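Local coordinates for tail spike protein gp49 (Pseudomonas phage LKA1, PDB 4RU4) that probably cleaves the O-specific polysaccharide of the Pseudomonas surface as a lyase, acting as the trimeric tailspike through which the phage meets its host, at residues E482-E487 with A508-P513; I539-P544 with A597-V602. All blocks are in the same frame, centred on the assembly; numbering follows the deposited sequence.

Contact 1: E482-E487 with A508-P513; sequences EYLIVE and APMRMP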
loop_
_atom_site.group_PDB
_atom_site.type_symbol
_atom_site.label_atom_id
_atom_site.label_comp_id
_atom_site.label_asym_id
_atom_site.label_seq_id
_atom_site.Cartn_x
_atom_site.Cartn_y
_atom_site.Cartn_z
ATOM N N GLU B 482 -5.923 -24.645 -14.527
ATOM C CA GLU B 482 -4.481 -24.881 -14.388
ATOM C C GLU B 482 -4.072 -25.129 -12.944
ATOM O O GLU B 482 -3.069 -25.789 -12.690
ATOM C CB GLU B 482 -3.664 -23.713 -14.952
ATOM C CG GLU B 482 -3.755 -23.571 -16.462
ATOM C CD GLU B 482 -3.084 -22.292 -16.985
ATOM O OE1 GLU B 482 -2.718 -21.392 -16.179
ATOM O OE2 GLU B 482 -2.924 -22.187 -18.220
ATOM N N TYR B 483 -4.806 -24.589 -11.979
ATOM C CA TYR B 483 -4.421 -24.839 -10.585
ATOM C C TYR B 483 -5.552 -24.584 -9.619
ATOM O O TYR B 483 -6.446 -23.762 -9.867
ATOM C CB TYR B 483 -3.217 -23.977 -10.146
ATOM C CG TYR B 483 -3.399 -22.465 -10.289
ATOM C CD1 TYR B 483 -3.944 -21.703 -9.251
ATOM C CD2 TYR B 483 -3.002 -21.806 -11.454
ATOM C CE1 TYR B 483 -4.083 -20.320 -9.372
ATOM C CE2 TYR B 483 -3.148 -20.436 -11.594
ATOM C CZ TYR B 483 -3.677 -19.697 -10.541
ATOM O OH TYR B 483 -3.803 -18.341 -10.670
ATOM N N LEU B 484 -5.470 -25.294 -8.507
ATOM C CA LEU B 484 -6.404 -25.135 -7.412
ATOM C C LEU B 484 -5.562 -25.272 -6.136
ATOM O O LEU B 484 -5.126 -26.361 -5.777
ATOM C CB LEU B 484 -7.470 -26.223 -7.541
ATOM C CG LEU B 484 -8.508 -26.478 -6.470
ATOM C CD1 LEU B 484 -8.908 -25.166 -5.864
ATOM C CD2 LEU B 484 -9.715 -27.156 -7.172
ATOM N N ILE B 485 -5.318 -24.151 -5.467
ATOM C CA ILE B 485 -4.289 -24.098 -4.420
ATOM C C ILE B 485 -4.878 -23.534 -3.133
ATOM O O ILE B 485 -5.507 -22.471 -3.148
ATOM C CB ILE B 485 -3.098 -23.217 -4.891
ATOM C CG1 ILE B 485 -2.340 -23.949 -5.992
ATOM C CG2 ILE B 485 -2.154 -22.867 -3.712
ATOM C CD1 ILE B 485 -1.353 -23.055 -6.787
ATOM N N VAL B 486 -4.725 -24.285 -2.046
ATOM C CA VAL B 486 -5.000 -23.813 -0.683
ATOM C C VAL B 486 -3.727 -24.002 0.144
ATOM O O VAL B 486 -3.227 -25.099 0.231
ATOM C CB VAL B 486 -6.165 -24.619 -0.031
ATOM C CG1 VAL B 486 -6.383 -24.187 1.418
ATOM C CG2 VAL B 486 -7.441 -24.418 -0.820
ATOM N N GLU B 487 -3.202 -22.938 0.763
ATOM C CA GLU B 487 -1.896 -23.025 1.388
ATOM C C GLU B 487 -1.685 -21.945 2.440
ATOM O O GLU B 487 -2.214 -20.835 2.326
ATOM C CB GLU B 487 -0.776 -22.888 0.337
ATOM C CG GLU B 487 -0.821 -21.531 -0.424
ATOM C CD GLU B 487 0.235 -21.402 -1.520
ATOM O OE1 GLU B 487 0.902 -22.423 -1.840
ATOM O OE2 GLU B 487 0.409 -20.272 -2.058
ATOM N N ALA B 508 -8.675 -30.966 -11.241
ATOM C CA ALA B 508 -7.661 -29.923 -11.425
ATOM C C ALA B 508 -6.366 -30.275 -10.699
ATOM O O ALA B 508 -6.401 -31.002 -9.706
ATOM C CB ALA B 508 -8.198 -28.599 -10.879
ATOM N N PRO B 509 -5.218 -29.761 -11.171
ATOM C CA PRO B 509 -3.987 -29.976 -10.393
ATOM C C PRO B 509 -4.118 -29.226 -9.061
ATOM O O PRO B 509 -4.294 -28.008 -9.080
ATOM C CB PRO B 509 -2.910 -29.315 -11.244
ATOM C CG PRO B 509 -3.507 -29.224 -12.639
ATOM C CD PRO B 509 -4.959 -28.963 -12.377
ATOM N N MET B 510 -4.028 -29.942 -7.941
ATOM C CA MET B 510 -4.277 -29.370 -6.629
ATOM C C MET B 510 -3.029 -29.288 -5.790
ATOM O O MET B 510 -2.181 -30.169 -5.870
ATOM C CB MET B 510 -5.248 -30.253 -5.841
ATOM C CG MET B 510 -6.652 -30.221 -6.348
ATOM S SD MET B 510 -7.611 -31.375 -5.352
ATOM C CE MET B 510 -9.190 -31.189 -6.178
ATOM N N ARG B 511 -2.949 -28.238 -4.971
ATOM C CA ARG B 511 -2.037 -28.187 -3.836
ATOM C C ARG B 511 -2.865 -27.981 -2.562
ATOM O O ARG B 511 -3.667 -27.047 -2.498
ATOM C CB ARG B 511 -1.005 -27.055 -4.017
ATOM C CG ARG B 511 0.059 -27.009 -2.950
ATOM C CD ARG B 511 0.966 -25.786 -3.100
ATOM N NE ARG B 511 1.455 -25.636 -4.442
ATOM C CZ ARG B 511 1.658 -24.471 -5.059
ATOM N NH1 ARG B 511 1.484 -23.291 -4.455
ATOM N NH2 ARG B 511 2.091 -24.505 -6.297
ATOM N N MET B 512 -2.726 -28.889 -1.584
ATOM C CA MET B 512 -3.506 -28.847 -0.337
ATOM C C MET B 512 -2.543 -29.012 0.837
ATOM O O MET B 512 -1.502 -29.672 0.697
ATOM C CB MET B 512 -4.584 -29.951 -0.297
ATOM C CG MET B 512 -5.648 -29.816 -1.393
ATOM S SD MET B 512 -6.788 -28.476 -1.015
ATOM C CE MET B 512 -7.125 -27.821 -2.648
ATOM N N PRO B 513 -2.869 -28.398 1.983
ATOM C CA PRO B 513 -1.911 -28.274 3.094
ATOM C C PRO B 513 -1.517 -29.630 3.670
ATOM O O PRO B 513 -2.281 -30.595 3.550
ATOM C CB PRO B 513 -2.693 -27.485 4.160
ATOM C CG PRO B 513 -3.833 -26.807 3.414
ATOM C CD PRO B 513 -4.151 -27.713 2.259
HETATM O O HOH W 1 0.674 -20.134 -4.763
#
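Arg511 lies alongside Ile485 on one face of a parallel strand pair, both side chains pointing the same way. From its CB, which rests 3.9 Å from CG1 of Ile485, the arginine runs out with CG anti to the backbone N (chi1 -175°) and then bends at chi3, which turns NE and the guanidinium back over Ile485 of the neighbouring strand. CD passes OE1 of Glu487, CZ settles 3.7 Å from CD1 of Ile485, which covers one face of the group, and NH1 makes a salt bridge to Glu487, with its hydrogen bond to OE1 2.8 Å long. That oxygen lies in the guanidinium plane but is itself met from above the carboxylate. NH2 turns to Leu489 O of the second subunit and to the C-terminal carboxylate of Val602, while Ser457 and a water hold OE2 of Glu487. Underneath, Val486 N binds Arg511 O at 3.0 Å, and Arg511 N binds Leu484 O at 3.0 Å, continuing the parallel ladder of this pectin lyase-like beta-helix. On the other face Leu484 meets Met510 and Val486 CG2 touches Met512 CE at 3.9 Å. An arginine shared among two carboxylates and a carbonyl of another chain is probably charged, and it joins this parallel pair to the chain's C-terminus and the second subunit.

Contact 2: I539-P544 with A597-V602; sequences IYPKAP and AGIYEV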
loop_
_atom_site.group_PDB
_atom_site.type_symbol
_atom_site.label_atom_id
_atom_site.label_comp_id
_atom_site.label_asym_id
_atom_site.label_seq_id
_atom_site.Cartn_x
_atom_site.Cartn_y
_atom_site.Cartn_z
ATOM N N ILE B 539 -10.538 -32.336 6.034
ATOM C CA ILE B 539 -10.909 -33.301 5.018
ATOM C C ILE B 539 -10.400 -32.839 3.640
ATOM O O ILE B 539 -10.685 -31.721 3.207
ATOM C CB ILE B 539 -12.443 -33.476 4.980
ATOM C CG1 ILE B 539 -12.948 -33.985 6.337
ATOM C CG2 ILE B 539 -12.842 -34.416 3.840
ATOM C CD1 ILE B 539 -14.404 -33.713 6.579
ATOM N N TYR B 540 -9.657 -33.707 2.957
ATOM C CA TYR B 540 -9.106 -33.413 1.632
ATOM C C TYR B 540 -10.141 -33.646 0.516
ATOM O O TYR B 540 -11.131 -34.349 0.726
ATOM C CB TYR B 540 -7.848 -34.273 1.379
ATOM C CG TYR B 540 -6.673 -33.903 2.255
ATOM C CD1 TYR B 540 -5.799 -32.876 1.880
ATOM C CD2 TYR B 540 -6.437 -34.578 3.466
ATOM C CE1 TYR B 540 -4.727 -32.519 2.680
ATOM C CE2 TYR B 540 -5.365 -34.225 4.295
ATOM C CZ TYR B 540 -4.494 -33.199 3.878
ATOM O OH TYR B 540 -3.423 -32.841 4.675
ATOM N N PRO B 541 -9.926 -33.043 -0.675
ATOM C CA PRO B 541 -10.868 -33.288 -1.780
ATOM C C PRO B 541 -10.826 -34.716 -2.303
ATOM O O PRO B 541 -11.792 -35.152 -2.917
ATOM C CB PRO B 541 -10.416 -32.315 -2.886
ATOM C CG PRO B 541 -9.460 -31.347 -2.225
ATOM C CD PRO B 541 -8.884 -32.061 -1.021
ATOM N N LYS B 542 -9.728 -35.431 -2.069
ATOM C CA LYS B 542 -9.591 -36.829 -2.487
ATOM C C LYS B 542 -8.508 -37.428 -1.591
ATOM O O LYS B 542 -7.918 -36.698 -0.805
ATOM C CB LYS B 542 -9.166 -36.912 -3.960
ATOM C CG LYS B 542 -7.857 -36.157 -4.271
ATOM C CD LYS B 542 -7.664 -36.021 -5.789
ATOM C CE LYS B 542 -6.286 -35.484 -6.117
ATOM N NZ LYS B 542 -6.049 -35.496 -7.601
ATOM N N ALA B 543 -8.252 -38.733 -1.687
ATOM C CA ALA B 543 -7.215 -39.347 -0.844
ATOM C C ALA B 543 -5.893 -38.623 -1.047
ATOM O O ALA B 543 -5.447 -38.409 -2.166
ATOM C CB ALA B 543 -7.057 -40.800 -1.153
ATOM N N PRO B 544 -5.293 -38.174 0.050
ATOM C CA PRO B 544 -4.050 -37.426 -0.084
ATOM C C PRO B 544 -2.848 -38.355 -0.266
ATOM O O PRO B 544 -2.967 -39.587 -0.125
ATOM C CB PRO B 544 -3.959 -36.698 1.256
ATOM C CG PRO B 544 -4.674 -37.650 2.234
ATOM C CD PRO B 544 -5.829 -38.159 1.426
ATOM N N ALA B 597 0.327 -36.197 5.423
ATOM C CA ALA B 597 -0.604 -36.269 4.303
ATOM C C ALA B 597 -0.635 -34.893 3.642
ATOM O O ALA B 597 -0.576 -33.867 4.339
ATOM C CB ALA B 597 -2.033 -36.648 4.820
ATOM N N GLY B 598 -0.754 -34.854 2.316
ATOM C CA GLY B 598 -0.888 -33.587 1.623
ATOM C C GLY B 598 -1.171 -33.853 0.156
ATOM O O GLY B 598 -1.196 -35.017 -0.253
ATOM N N ILE B 599 -1.446 -32.799 -0.622
ATOM C CA ILE B 599 -1.613 -32.987 -2.048
ATOM C C ILE B 599 -0.669 -32.022 -2.768
ATOM O O ILE B 599 -0.628 -30.839 -2.445
ATOM C CB ILE B 599 -3.091 -32.873 -2.495
ATOM C CG1 ILE B 599 -3.972 -33.926 -1.768
ATOM C CG2 ILE B 599 -3.195 -33.089 -4.008
ATOM C CD1 ILE B 599 -5.541 -33.767 -1.999
ATOM N N TYR B 600 0.088 -32.522 -3.745
ATOM C CA TYR B 600 1.225 -31.769 -4.255
ATOM C C TYR B 600 1.320 -31.924 -5.761
ATOM O O TYR B 600 2.309 -32.445 -6.254
ATOM C CB TYR B 600 2.539 -32.290 -3.638
ATOM C CG TYR B 600 2.483 -32.658 -2.157
ATOM C CD1 TYR B 600 2.543 -31.689 -1.169
ATOM C CD2 TYR B 600 2.428 -33.993 -1.760
ATOM C CE1 TYR B 600 2.519 -32.040 0.183
ATOM C CE2 TYR B 600 2.393 -34.352 -0.424
ATOM C CZ TYR B 600 2.446 -33.383 0.546
ATOM O OH TYR B 600 2.420 -33.776 1.881
ATOM N N GLU B 601 0.309 -31.446 -6.486
ATOM C CA GLU B 601 0.231 -31.683 -7.924
ATOM C C GLU B 601 0.649 -30.478 -8.784
ATOM O O GLU B 601 0.715 -30.578 -10.006
ATOM C CB GLU B 601 -1.190 -32.114 -8.285
ATOM C CG GLU B 601 -1.602 -33.445 -7.632
ATOM C CD GLU B 601 -3.060 -33.759 -7.849
ATOM O OE1 GLU B 601 -3.791 -32.856 -8.311
ATOM O OE2 GLU B 601 -3.478 -34.901 -7.542
ATOM N N VAL B 602 0.908 -29.331 -8.166
ATOM C CA VAL B 602 1.212 -28.141 -8.947
ATOM C C VAL B 602 2.096 -27.208 -8.118
ATOM O O VAL B 602 2.202 -27.359 -6.885
ATOM C CB VAL B 602 -0.079 -27.466 -9.459
ATOM C CG1 VAL B 602 -0.903 -26.885 -8.313
ATOM C CG2 VAL B 602 0.220 -26.388 -10.525
ATOM O OXT VAL B 602 2.738 -26.317 -8.673
#
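Around the ring of Tyr540, Ile599 CD1, Gly598 CA and Ala597 O all approach obliquely from the other segment; Ile599 CD1 stands 4.0 Å from Tyr540 CD1. One face of the ring is covered from within its own loop by Pro544, whose CB lies 3.9 Å above the plane and over its centre. The hydroxyl passes 3.0 Å from Ala597 O, but its hydrogen bond is made to Pro513 O, on strand 510-522, and the ring of Phe536 meets that of Tyr540 steeply. The second flat group, the ring of Tyr600, has Gly598 C over one face, 3.6 Å above the plane and toward the rim. A loop that precedes strand 545-551 is thus laid against the last strand of the chain, 590-600, within the C-terminal domain, which the sequence family places among tailspike Ig-like modules. Strands 545-551 and 590-600 pair antiparallel, and Pro544 sits at the head of that pair, its CG 3.8 Å from Ala597 CB. Farther along, Ile599 puts CD1 into the bend of the loop, 3.9 Å from Pro541 CD and close to CG and the carbonyl oxygen of Lys542. Beyond this apolar patch the lysine, extended past CG, comes from the opposite direction to Glu601 and makes a salt bridge with NZ 2.6 Å from Glu601 OE2, which accepts through its syn lone pair. The other carboxylate oxygen, OE1, accepts a hydrogen bond from Met510 N.

In the fold
Both contacts are largely buried, and their centres lie about 8 Å apart where the beta-helix gives way to the C-terminal domain. Strand 510-522 joins them: it pairs parallel with 484-487 in contact 1 and antiparallel with 590-600, the strand that carries contact 2. Contact 1 is therefore ordered by a backbone ladder, whereas contact 2 lacks main-chain bonds between its segments and relies on proline, tyrosine and isoleucine packing. Each has an ion pair and each touches the second subunit, but contact 1 pairs a buried glutamate with an arginine also bonded to that subunit, while both partners in contact 2 are partly exposed. Main-chain bonding of Met510 with Glu601 connects the two directly.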